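Local coordinates for putative TetR-family transcriptional regulator (Rhodococcus sp., PDB 2G3B), which probably acts as a TetR-family transcriptional repressor that binds DNA through an N-terminal helix-turn-helix, at residues A64-G69 against T81-G86; I88-E93 against I171-A176. All blocks are in the same frame, centred on the assembly; numbering follows the deposited sequence.

Interaction 1: residues A64-G69 against T81-G86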
ATOM      1  N   ALA A  64      13.207 -15.540  -2.003  1.00 46.33           N
ATOM      2  CA  ALA A  64      13.641 -16.658  -1.153  1.00 46.58           C
ATOM      3  C   ALA A  64      12.572 -17.077  -0.116  1.00 47.10           C
ATOM      4  O   ALA A  64      12.408 -18.274   0.151  1.00 46.63           O
ATOM      5  CB  ALA A  64      14.949 -16.319  -0.446  1.00 47.24           C
ATOM      6  N   TYR A  65      11.882 -16.107   0.502  1.00 46.08           N
ATOM      7  CA  TYR A  65      10.820 -16.445   1.459  1.00 45.96           C
ATOM      8  C   TYR A  65       9.550 -16.898   0.709  1.00 45.87           C
ATOM      9  O   TYR A  65       8.776 -17.696   1.244  1.00 45.38           O
ATOM     10  CB  TYR A  65      10.521 -15.292   2.430  1.00 46.53           C
ATOM     11  CG  TYR A  65      11.663 -15.022   3.427  1.00 47.31           C
ATOM     12  CD1 TYR A  65      12.645 -14.065   3.161  1.00 46.80           C
ATOM     13  CD2 TYR A  65      11.747 -15.727   4.625  1.00 48.73           C
ATOM     14  CE1 TYR A  65      13.691 -13.816   4.067  1.00 44.61           C
ATOM     15  CE2 TYR A  65      12.788 -15.487   5.551  1.00 46.55           C
ATOM     16  CZ  TYR A  65      13.762 -14.534   5.255  1.00 47.43           C
ATOM     17  OH  TYR A  65      14.803 -14.316   6.161  1.00 47.41           O
ATOM     18  N   ARG A  66       9.354 -16.409  -0.528  1.00 44.91           N
ATOM     19  CA  ARG A  66       8.192 -16.810  -1.338  1.00 45.49           C
ATOM     20  C   ARG A  66       8.236 -18.276  -1.797  1.00 47.17           C
ATOM     21  O   ARG A  66       7.184 -18.907  -2.089  1.00 47.10           O
ATOM     22  CB  ARG A  66       8.049 -15.895  -2.549  1.00 44.79           C
ATOM     23  CG  ARG A  66       7.571 -14.556  -2.154  1.00 41.35           C
ATOM     24  CD  ARG A  66       7.068 -13.767  -3.332  1.00 43.22           C
ATOM     25  NE  ARG A  66       8.070 -13.375  -4.323  1.00 41.14           N
ATOM     26  CZ  ARG A  66       8.632 -12.162  -4.392  1.00 42.15           C
ATOM     27  NH1 ARG A  66       8.319 -11.220  -3.512  1.00 42.00           N
ATOM     28  NH2 ARG A  66       9.487 -11.884  -5.356  1.00 37.68           N
ATOM     29  N   SER A  67       9.447 -18.811  -1.902  1.00 48.58           N
ATOM     30  CA  SER A  67       9.624 -20.180  -2.378  1.00 50.48           C
ATOM     31  C   SER A  67      10.136 -21.126  -1.284  1.00 51.86           C
ATOM     32  O   SER A  67      10.360 -22.321  -1.541  1.00 51.81           O
ATOM     33  CB  SER A  67      10.537 -20.203  -3.620  1.00 51.48           C
ATOM     34  OG  SER A  67      11.771 -19.522  -3.373  1.00 49.68           O
ATOM     35  N   GLU A  68      10.289 -20.623  -0.055  1.00 52.67           N
ATOM     36  CA  GLU A  68      10.791 -21.453   1.053  1.00 55.28           C
ATOM     37  C   GLU A  68       9.941 -22.719   1.243  1.00 55.81           C
ATOM     38  O   GLU A  68       8.726 -22.629   1.471  1.00 56.18           O
ATOM     39  CB  GLU A  68      10.874 -20.654   2.358  1.00 54.73           C
ATOM     40  CG  GLU A  68      11.665 -21.373   3.474  1.00 56.96           C
ATOM     41  CD  GLU A  68      11.745 -20.557   4.775  1.00 57.85           C
ATOM     42  OE1 GLU A  68      10.979 -19.579   4.910  1.00 60.66           O
ATOM     43  OE2 GLU A  68      12.576 -20.886   5.662  1.00 59.12           O
ATOM     44  N   GLY A  69      10.583 -23.882   1.126  1.00 56.57           N
ATOM     45  CA  GLY A  69       9.907 -25.177   1.211  1.00 57.07           C
ATOM     46  C   GLY A  69       9.434 -25.762  -0.121  1.00 57.77           C
ATOM     47  O   GLY A  69       8.877 -26.862  -0.142  1.00 58.02           O
ATOM     48  N   THR A  81      -0.031 -20.186  -2.349  1.00 38.01           N
ATOM     49  CA  THR A  81      -0.229 -19.925  -0.923  1.00 35.99           C
ATOM     50  C   THR A  81       1.094 -19.565  -0.264  1.00 36.02           C
ATOM     51  O   THR A  81       1.158 -18.605   0.483  1.00 32.71           O
ATOM     52  CB  THR A  81      -0.809 -21.166  -0.201  1.00 36.94           C
ATOM     53  OG1 THR A  81      -2.094 -21.460  -0.746  1.00 37.17           O
ATOM     54  CG2 THR A  81      -0.956 -20.942   1.308  1.00 36.14           C
ATOM     55  N   ARG A  82       2.121 -20.377  -0.515  1.00 36.15           N
ATOM     56  CA  ARG A  82       3.448 -20.150   0.082  1.00 38.49           C
ATOM     57  C   ARG A  82       4.003 -18.781  -0.329  1.00 37.72           C
ATOM     58  O   ARG A  82       4.599 -18.069   0.479  1.00 38.94           O
ATOM     59  CB  ARG A  82       4.410 -21.253  -0.333  1.00 37.27           C
ATOM     60  CG  ARG A  82       5.876 -20.971   0.052  1.00 40.13           C
ATOM     61  CD  ARG A  82       6.810 -22.069  -0.484  1.00 41.94           C
ATOM     62  NE  ARG A  82       6.268 -23.386  -0.161  1.00 45.66           N
ATOM     63  CZ  ARG A  82       5.817 -24.249  -1.063  1.00 49.50           C
ATOM     64  NH1 ARG A  82       5.885 -23.952  -2.365  1.00 50.15           N
ATOM     65  NH2 ARG A  82       5.320 -25.417  -0.656  1.00 50.77           N
ATOM     66  N   SER A  83       3.837 -18.449  -1.607  1.00 37.98           N
ATOM     67  CA  SER A  83       4.306 -17.189  -2.121  1.00 37.88           C
ATOM     68  C   SER A  83       3.642 -16.000  -1.425  1.00 37.18           C
ATOM     69  O   SER A  83       4.354 -15.127  -0.883  1.00 36.00           O
ATOM     70  CB  SER A  83       4.101 -17.115  -3.623  1.00 38.47           C
ATOM     71  OG  SER A  83       4.277 -15.767  -4.011  1.00 41.08           O
ATOM     72  N   LEU A  84       2.302 -15.985  -1.412  1.00 35.10           N
ATOM     73  CA  LEU A  84       1.552 -14.863  -0.858  1.00 35.53           C
ATOM     74  C   LEU A  84       1.717 -14.756   0.652  1.00 36.04           C
ATOM     75  O   LEU A  84       1.957 -13.665   1.156  1.00 37.48           O
ATOM     76  CB  LEU A  84       0.093 -14.853  -1.290  1.00 34.92           C
ATOM     77  CG  LEU A  84       0.008 -14.806  -2.842  1.00 37.30           C
ATOM     78  CD1 LEU A  84      -1.345 -15.244  -3.336  1.00 40.68           C
ATOM     79  CD2 LEU A  84       0.385 -13.427  -3.388  1.00 38.49           C
ATOM     80  N   LEU A  85       1.702 -15.862   1.360  1.00 34.32           N
ATOM     81  CA  LEU A  85       1.850 -15.798   2.834  1.00 34.69           C
ATOM     82  C   LEU A  85       3.281 -15.481   3.263  1.00 35.18           C
ATOM     83  O   LEU A  85       3.493 -14.884   4.325  1.00 35.05           O
ATOM     84  CB  LEU A  85       1.334 -17.118   3.525  1.00 32.85           C
ATOM     85  CG  LEU A  85      -0.134 -17.077   4.054  1.00 36.00           C
ATOM     86  CD1 LEU A  85      -1.055 -16.919   2.866  1.00 33.70           C
ATOM     87  CD2 LEU A  85      -0.502 -18.368   4.813  1.00 35.85           C
ATOM     88  N   GLY A  86       4.260 -15.920   2.466  1.00 36.07           N
ATOM     89  CA  GLY A  86       5.681 -15.665   2.752  1.00 36.05           C
ATOM     90  C   GLY A  86       6.043 -14.181   2.907  1.00 36.51           C
ATOM     91  O   GLY A  86       7.062 -13.853   3.534  1.00 36.37           O
TER
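Arg-82 runs alongside the backbone that leaves helix 47-66, its aliphatic part against Arg-66, Ser-67 and Glu-68. With CG opposite the backbone N (chi1 170°), the chain extends across the contact, and Arg-82 CG comes within 3.2 Å of Arg-66 O. A bend at chi3 (-48°) then carries the guanidinium to Gly-69, whose carbonyl carbon lies 3.9 Å above one face of that group, toward its rim. Arg-82 NE stands 3.0 Å from Glu-68 O, but the angle is too poor for a hydrogen bond. In the TetR fold, helix 47-66 connects the DNA-binding head to the C-terminal helical domain, and here its end meets helix 76-86 of that domain. The backbones come close at Arg-66 and Ser-83, whose CA atoms are 4.0 Å apart; a CA-H...O contact runs from Ser-83 CA to Arg-66 O at 3.4 Å. Arg-66 lays its CG and CD along Ser-83, with CD 3.5 Å from OG, and sends its guanidinium on to Glu-87 and Glu-128. An alanine in place of Arg-82 is likely to open a gap beside the 66-69 backbone, stripping Gly-69 of the guanidinium face it packs on.

Interaction 2: residues I88-E93 against I171-A176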
ATOM      1  N   ILE A  88       4.325 -11.880   4.550  1.00 33.94           N
ATOM      2  CA  ILE A  88       3.868 -11.361   5.836  1.00 33.80           C
ATOM      3  C   ILE A  88       4.117 -12.386   6.925  1.00 35.01           C
ATOM      4  O   ILE A  88       3.359 -13.325   7.085  1.00 33.12           O
ATOM      5  CB  ILE A  88       2.404 -10.821   5.820  1.00 35.34           C
ATOM      6  CG1 ILE A  88       2.254  -9.693   4.780  1.00 33.78           C
ATOM      7  CG2 ILE A  88       1.957 -10.382   7.263  1.00 34.37           C
ATOM      8  CD1 ILE A  88       0.795  -9.281   4.522  1.00 34.41           C
ATOM      9  N   GLN A  89       5.214 -12.164   7.670  1.00 33.57           N
ATOM     10  CA  GLN A  89       5.746 -13.094   8.682  1.00 35.05           C
ATOM     11  C   GLN A  89       6.474 -12.288   9.710  1.00 32.92           C
ATOM     12  O   GLN A  89       7.081 -11.277   9.373  1.00 30.83           O
ATOM     13  CB  GLN A  89       6.795 -14.109   8.113  1.00 35.14           C
ATOM     14  CG  GLN A  89       6.378 -14.859   6.880  1.00 36.57           C
ATOM     15  CD  GLN A  89       7.360 -15.990   6.533  1.00 37.31           C
ATOM     16  OE1 GLN A  89       7.633 -16.865   7.362  1.00 38.34           O
ATOM     17  NE2 GLN A  89       7.914 -15.951   5.325  1.00 30.18           N
ATOM     18  N   ASP A  90       6.374 -12.710  10.966  1.00 34.34           N
ATOM     19  CA  ASP A  90       7.100 -12.098  12.084  1.00 35.83           C
ATOM     20  C   ASP A  90       8.519 -12.675  12.120  1.00 36.77           C
ATOM     21  O   ASP A  90       8.864 -13.452  13.044  1.00 36.03           O
ATOM     22  CB  ASP A  90       6.426 -12.452  13.420  1.00 36.25           C
ATOM     23  CG  ASP A  90       5.051 -11.831  13.581  1.00 40.43           C
ATOM     24  OD1 ASP A  90       4.800 -10.753  12.995  1.00 39.95           O
ATOM     25  OD2 ASP A  90       4.186 -12.444  14.286  1.00 46.72           O
ATOM     26  N   ARG A  91       9.281 -12.389  11.075  1.00 36.28           N
ATOM     27  CA  ARG A  91      10.718 -12.728  10.976  1.00 36.28           C
ATOM     28  C   ARG A  91      11.455 -11.453  10.607  1.00 35.66           C
ATOM     29  O   ARG A  91      10.976 -10.668   9.820  1.00 35.06           O
ATOM     30  CB  ARG A  91      11.016 -13.745   9.893  1.00 35.55           C
ATOM     31  CG  ARG A  91      10.282 -15.052  10.085  1.00 43.78           C
ATOM     32  CD  ARG A  91      11.110 -16.160   9.482  1.00 51.34           C
ATOM     33  NE  ARG A  91      10.331 -16.929   8.537  1.00 53.57           N
ATOM     34  CZ  ARG A  91      10.843 -17.840   7.723  1.00 53.64           C
ATOM     35  NH1 ARG A  91      12.153 -18.108   7.732  1.00 53.65           N
ATOM     36  NH2 ARG A  91      10.027 -18.494   6.903  1.00 54.94           N
ATOM     37  N   PRO A  92      12.622 -11.208  11.246  1.00 36.91           N
ATOM     38  CA  PRO A  92      13.264  -9.904  11.118  1.00 36.33           C
ATOM     39  C   PRO A  92      13.513  -9.464   9.689  1.00 36.66           C
ATOM     40  O   PRO A  92      13.216  -8.303   9.371  1.00 37.67           O
ATOM     41  CB  PRO A  92      14.601 -10.054  11.928  1.00 36.96           C
ATOM     42  CG  PRO A  92      14.365 -11.258  12.811  1.00 37.55           C
ATOM     43  CD  PRO A  92      13.307 -12.125  12.162  1.00 36.25           C
ATOM     44  N   GLU A  93      14.034 -10.357   8.833  1.00 36.59           N
ATOM     45  CA  GLU A  93      14.283 -10.020   7.441  1.00 37.00           C
ATOM     46  C   GLU A  93      13.027  -9.687   6.654  1.00 36.56           C
ATOM     47  O   GLU A  93      13.050  -8.789   5.813  1.00 36.02           O
ATOM     48  CB  GLU A  93      15.012 -11.115   6.687  1.00 36.53           C
ATOM     49  CG  GLU A  93      16.523 -11.210   6.991  1.00 40.07           C
ATOM     50  CD  GLU A  93      17.252 -11.891   5.852  1.00 45.10           C
ATOM     51  OE1 GLU A  93      18.464 -11.702   5.764  1.00 43.55           O
ATOM     52  OE2 GLU A  93      16.601 -12.599   5.017  1.00 49.05           O
ATOM     53  N   ILE A 171      -3.396  -4.131  11.770  1.00 31.83           N
ATOM     54  CA  ILE A 171      -3.864  -5.471  11.619  1.00 31.94           C
ATOM     55  C   ILE A 171      -2.730  -6.388  12.121  1.00 31.41           C
ATOM     56  O   ILE A 171      -1.535  -6.076  11.906  1.00 29.09           O
ATOM     57  CB  ILE A 171      -4.227  -5.739  10.111  1.00 31.69           C
ATOM     58  CG1 ILE A 171      -4.966  -7.088  10.018  1.00 32.73           C
ATOM     59  CG2 ILE A 171      -2.959  -5.655   9.253  1.00 32.05           C
ATOM     60  CD1 ILE A 171      -5.466  -7.529   8.620  1.00 34.06           C
ATOM     61  N   SER A 172      -3.091  -7.496  12.791  1.00 31.77           N
ATOM     62  CA  SER A 172      -2.100  -8.433  13.319  1.00 32.00           C
ATOM     63  C   SER A 172      -1.533  -9.269  12.185  1.00 32.28           C
ATOM     64  O   SER A 172      -2.189  -9.468  11.111  1.00 31.07           O
ATOM     65  CB  SER A 172      -2.743  -9.387  14.354  1.00 33.32           C
ATOM     66  OG  SER A 172      -3.785 -10.177  13.689  1.00 34.04           O
ATOM     67  N   THR A 173      -0.369  -9.865  12.439  1.00 29.22           N
ATOM     68  CA  THR A 173       0.249 -10.788  11.511  1.00 30.21           C
ATOM     69  C   THR A 173      -0.730 -11.952  11.167  1.00 32.44           C
ATOM     70  O   THR A 173      -0.949 -12.259   9.971  1.00 29.83           O
ATOM     71  CB  THR A 173       1.565 -11.378  12.120  1.00 33.07           C
ATOM     72  OG1 THR A 173       2.398 -10.279  12.510  1.00 29.99           O
ATOM     73  CG2 THR A 173       2.324 -12.211  11.075  1.00 32.58           C
ATOM     74  N   GLU A 174      -1.292 -12.578  12.205  1.00 31.60           N
ATOM     75  CA  GLU A 174      -2.141 -13.764  12.003  1.00 33.33           C
ATOM     76  C   GLU A 174      -3.425 -13.382  11.247  1.00 33.54           C
ATOM     77  O   GLU A 174      -3.916 -14.198  10.445  1.00 32.34           O
ATOM     78  CB  GLU A 174      -2.446 -14.468  13.331  1.00 34.71           C
ATOM     79  CG  GLU A 174      -3.299 -13.704  14.363  1.00 37.48           C
ATOM     80  CD  GLU A 174      -2.490 -12.758  15.317  1.00 42.10           C
ATOM     81  OE1 GLU A 174      -1.283 -12.428  15.061  1.00 33.91           O
ATOM     82  OE2 GLU A 174      -3.122 -12.337  16.320  1.00 42.77           O
ATOM     83  N   ASP A 175      -3.956 -12.156  11.479  1.00 31.81           N
ATOM     84  CA  ASP A 175      -5.132 -11.714  10.722  1.00 33.32           C
ATOM     85  C   ASP A 175      -4.782 -11.544   9.250  1.00 32.87           C
ATOM     86  O   ASP A 175      -5.488 -12.007   8.368  1.00 32.73           O
ATOM     87  CB  ASP A 175      -5.692 -10.373  11.264  1.00 33.07           C
ATOM     88  CG  ASP A 175      -6.760 -10.579  12.318  1.00 38.37           C
ATOM     89  OD1 ASP A 175      -6.875 -11.722  12.867  1.00 38.06           O
ATOM     90  OD2 ASP A 175      -7.481  -9.603  12.596  1.00 41.08           O
ATOM     91  N   ALA A 176      -3.692 -10.840   8.997  1.00 32.29           N
ATOM     92  CA  ALA A 176      -3.231 -10.587   7.615  1.00 32.49           C
ATOM     93  C   ALA A 176      -2.980 -11.898   6.814  1.00 32.87           C
ATOM     94  O   ALA A 176      -3.373 -12.022   5.656  1.00 30.85           O
ATOM     95  CB  ALA A 176      -1.961  -9.650   7.645  1.00 31.42           C
TER
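Thr-173 and Asp-90 reach each other because each side chain places its polar group beside its own backbone N: OG1 of Thr-173 at chi1 -54° and CG of Asp-90 at chi1 -67°. Approaching from opposite directions, they form a hydrogen bond from Thr-173 OG1 to Asp-90 OD1 that measures 2.5 Å, short enough for its exact length to be read with caution. The bond ties the connection between helices 76-86 and 92-110 to the start of helix 173-188, within the helical C-terminal domain of the TetR fold. Asp-90 sits at the centre of an inverse gamma turn. A like charge lies near its carboxylate, Glu-174 OE1 being 5.5 Å from Asp-90 OD2, which would probably raise the carboxylate's affinity for a proton slightly. Trp-166 NE1 is a second hydrogen-bond partner of Thr-173 OG1.

The apolar half of the contact lies on Ile-88. Its CG2 branch is 4.0 Å from Ala-176 CB and 4.2 Å from Thr-173 CG2, so the methyl bridges two residues one helical turn apart. Leu-162 and Trp-166 of helix 148-167 also touch this isoleucine. Helices 92-110 and 173-188 each begin after an N-cap residue, Arg-91 and Ser-172. Arg-91 holds Gln-89 OE1 side-on with NE and NH2, the oxygen lying in the guanidinium plane at its edge; NH2 lies in the carbonyl plane on a lone pair of OE1, while NE stands above that plane. At the other cap, Ser-172 OG accepts the backbone N-H of Asp-175 at 3.0 Å.

Along the chain the two contacts come in series: interaction 1 closes on helix 76-86, and interaction 2 opens just beyond it in the connection to helix 92-110. Their centres are 13 Å apart, yet they touch directly. Glu-68 OE1 forms a 2.5 Å salt bridge with Arg-91 NH2, and Tyr-65 OH lies 2.7 Å from Glu-93 OE2, a probable hydrogen bond. The end of helix 47-66 is therefore joined to the start of helix 92-110, while interaction 2 extends the connection to helix 173-188. This gives a continuous route of contacts from the helix leading out of the DNA-binding head into the C-terminal domain.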